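Local structure of ArCE4A (Arthrobacter sp. AW19M34-1, 5LFZ) at residues Val27-Asp32 with Tyr195-Val200. The protein is a carbohydrate esterase family 4 deacetylase that probably removes acetyl groups from N-acetylated polysaccharides at a metal-dependent active site. Numbering follows the deposited sequence. Where two conformers were deposited one is given.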
loop_
_atom_site.group_PDB
_atom_site.type_symbol
_atom_site.label_atom_id
_atom_site.label_comp_id
_atom_site.label_asym_id
_atom_site.label_seq_id
_atom_site.Cartn_x
_atom_site.Cartn_y
_atom_site.Cartn_z
ATOM N N VAL A 27 10.151 -5.022 6.789
ATOM C CA VAL A 27 9.841 -4.603 5.432
ATOM C C VAL A 27 8.319 -4.528 5.300
ATOM O O VAL A 27 7.614 -5.372 5.859
ATOM C CB VAL A 27 10.432 -5.581 4.393
ATOM C CG1 VAL A 27 9.811 -5.373 3.028
ATOM C CG2 VAL A 27 11.947 -5.430 4.326
ATOM N N ALA A 28 7.810 -3.519 4.593
ATOM C CA ALA A 28 6.377 -3.449 4.324
ATOM C C ALA A 28 6.071 -3.693 2.851
ATOM O O ALA A 28 6.473 -2.910 1.987
ATOM C CB ALA A 28 5.820 -2.096 4.762
ATOM N N LEU A 29 5.375 -4.790 2.563
ATOM C CA LEU A 29 4.852 -5.045 1.218
ATOM C C LEU A 29 3.631 -4.174 1.004
ATOM O O LEU A 29 2.721 -4.175 1.835
ATOM C CB LEU A 29 4.466 -6.513 1.036
ATOM C CG LEU A 29 5.550 -7.572 1.208
ATOM C CD1 LEU A 29 5.002 -8.938 0.814
ATOM C CD2 LEU A 29 6.767 -7.202 0.384
ATOM N N THR A 30 3.600 -3.422 -0.091
ATOM C CA THR A 30 2.449 -2.571 -0.372
ATOM C C THR A 30 1.960 -2.783 -1.806
ATOM O O THR A 30 2.745 -3.071 -2.719
ATOM C CB THR A 30 2.756 -1.063 -0.123
ATOM O OG1 THR A 30 3.674 -0.572 -1.105
ATOM C CG2 THR A 30 3.342 -0.842 1.275
ATOM N N PHE A 31 0.649 -2.668 -1.986
ATOM C CA PHE A 31 0.014 -2.914 -3.279
ATOM C C PHE A 31 -0.907 -1.762 -3.649
ATOM O O PHE A 31 -1.819 -1.432 -2.889
ATOM C CB PHE A 31 -0.783 -4.216 -3.255
ATOM C CG PHE A 31 0.048 -5.440 -2.987
ATOM C CD1 PHE A 31 0.684 -6.105 -4.024
ATOM C CD2 PHE A 31 0.195 -5.923 -1.696
ATOM C CE1 PHE A 31 1.439 -7.230 -3.774
ATOM C CE2 PHE A 31 0.954 -7.044 -1.441
ATOM C CZ PHE A 31 1.577 -7.698 -2.480
ATOM N N ASP A 32 -0.673 -1.153 -4.809
ATOM C CA ASP A 32 -1.463 -0.002 -5.256
ATOM C C ASP A 32 -2.514 -0.365 -6.284
ATOM O O ASP A 32 -2.349 -1.336 -7.028
ATOM C CB ASP A 32 -0.575 1.068 -5.898
ATOM C CG ASP A 32 0.211 1.868 -4.900
ATOM O OD1 ASP A 32 0.229 1.507 -3.709
ATOM O OD2 ASP A 32 0.837 2.862 -5.333
ATOM N N TYR A 195 13.994 -10.985 6.822
ATOM C CA TYR A 195 13.046 -9.903 7.073
ATOM C C TYR A 195 11.757 -10.369 7.723
ATOM O O TYR A 195 11.317 -11.507 7.539
ATOM C CB TYR A 195 12.711 -9.179 5.767
ATOM C CG TYR A 195 13.910 -8.523 5.141
ATOM C CD1 TYR A 195 14.493 -7.408 5.723
ATOM C CD2 TYR A 195 14.468 -9.022 3.978
ATOM C CE1 TYR A 195 15.602 -6.803 5.155
ATOM C CE2 TYR A 195 15.573 -8.428 3.403
ATOM C CZ TYR A 195 16.138 -7.323 3.995
ATOM O OH TYR A 195 17.244 -6.738 3.420
ATOM N N THR A 196 11.159 -9.463 8.491
ATOM C CA THR A 196 9.833 -9.651 9.054
ATOM C C THR A 196 8.896 -8.722 8.299
ATOM O O THR A 196 9.202 -7.548 8.122
ATOM C CB THR A 196 9.809 -9.351 10.557
ATOM O OG1 THR A 196 10.607 -10.324 11.247
ATOM C CG2 THR A 196 8.380 -9.384 11.106
ATOM N N LEU A 197 7.779 -9.259 7.822
ATOM C CA LEU A 197 6.888 -8.495 6.957
ATOM C C LEU A 197 5.785 -7.884 7.807
ATOM O O LEU A 197 5.133 -8.581 8.585
ATOM C CB LEU A 197 6.319 -9.385 5.856
ATOM C CG LEU A 197 7.398 -10.163 5.086
ATOM C CD1 LEU A 197 6.809 -11.052 4.011
ATOM C CD2 LEU A 197 8.391 -9.215 4.467
ATOM N N VAL A 198 5.593 -6.575 7.669
ATOM C CA VAL A 198 4.688 -5.833 8.549
ATOM C C VAL A 198 3.798 -4.876 7.767
ATOM O O VAL A 198 4.057 -4.594 6.604
ATOM C CB VAL A 198 5.463 -5.009 9.606
ATOM C CG1 VAL A 198 6.304 -5.908 10.504
ATOM C CG2 VAL A 198 6.325 -3.938 8.934
ATOM N N THR A 199 2.753 -4.366 8.415
ATOM C CA THR A 199 1.948 -3.312 7.808
ATOM C C THR A 199 2.693 -1.991 7.935
ATOM O O THR A 199 3.650 -1.891 8.698
ATOM C CB THR A 199 0.569 -3.178 8.469
ATOM O OG1 THR A 199 0.740 -2.833 9.849
ATOM C CG2 THR A 199 -0.210 -4.484 8.357
ATOM N N VAL A 200 2.262 -0.983 7.186
ATOM C CA VAL A 200 2.891 0.328 7.243
ATOM C C VAL A 200 2.788 0.907 8.653
ATOM O O VAL A 200 3.738 1.512 9.164
ATOM C CB VAL A 200 2.256 1.285 6.205
ATOM C CG1 VAL A 200 2.657 2.719 6.467
ATOM C CG2 VAL A 200 2.657 0.865 4.790
HETATM O O HOH W 1 2.717 -3.478 4.465
HETATM O O HOH W 2 4.325 -6.556 4.549
#
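V27 lays its CG2 methyl over one face of the Y195 ring, a CH-pi contact with the carbon 4.0 Å from the ring centroid and 30° off the normal. The methyl is offset toward CD1, with V27 CG2 3.5 Å from Y195 CD1, and the two side chains pass each other obliquely. V27 puts CG1 anti to its own N (chi1 165°), which turns CG2 back past the N toward the ring. Behind the methyl the backbones pair in parallel: V27 N donates to T196 O, V198 N donates to V27 O at 3.0 Å, and V27 faces L197. V27 O also receives a CA-H...O contact from L197. On the V27 side of the sheet, L197 CD2 packs on V27 CB while its other methyl, CD1, meets L29 CD1 at 4.2 Å; V187 and H191 of helix 177-192 also touch L197.

Strand 26-32 is the first strand of the distorted beta/alpha barrel of the NodB-homology fold; it runs up to D33, a nickel ligand with H82 and H86, and the short strand 196-197 pairs with its beginning. Direct pairing soon ends as the chains, 47° apart in direction, separate, and two waters fill the gap. One accepts from L29 N at 2.9 Å and lies within hydrogen-bonding distance of V198 O; the other lies between L29 O, 2.7 Å from it, and V198 O. L29 N thus finds a partner in a water rather than in the other chain. L29 also shares a backbone hydrogen bond with T54 of strand 54-57.

Farther along, V200, in the first turn of helix 200-203, sets CG2 against T30 CG2 at 4.0 Å and near A28 CB. T30 turns that methyl away from its carbonyl carbon, while its OG1 hydrogen-bonds I170 O and R120.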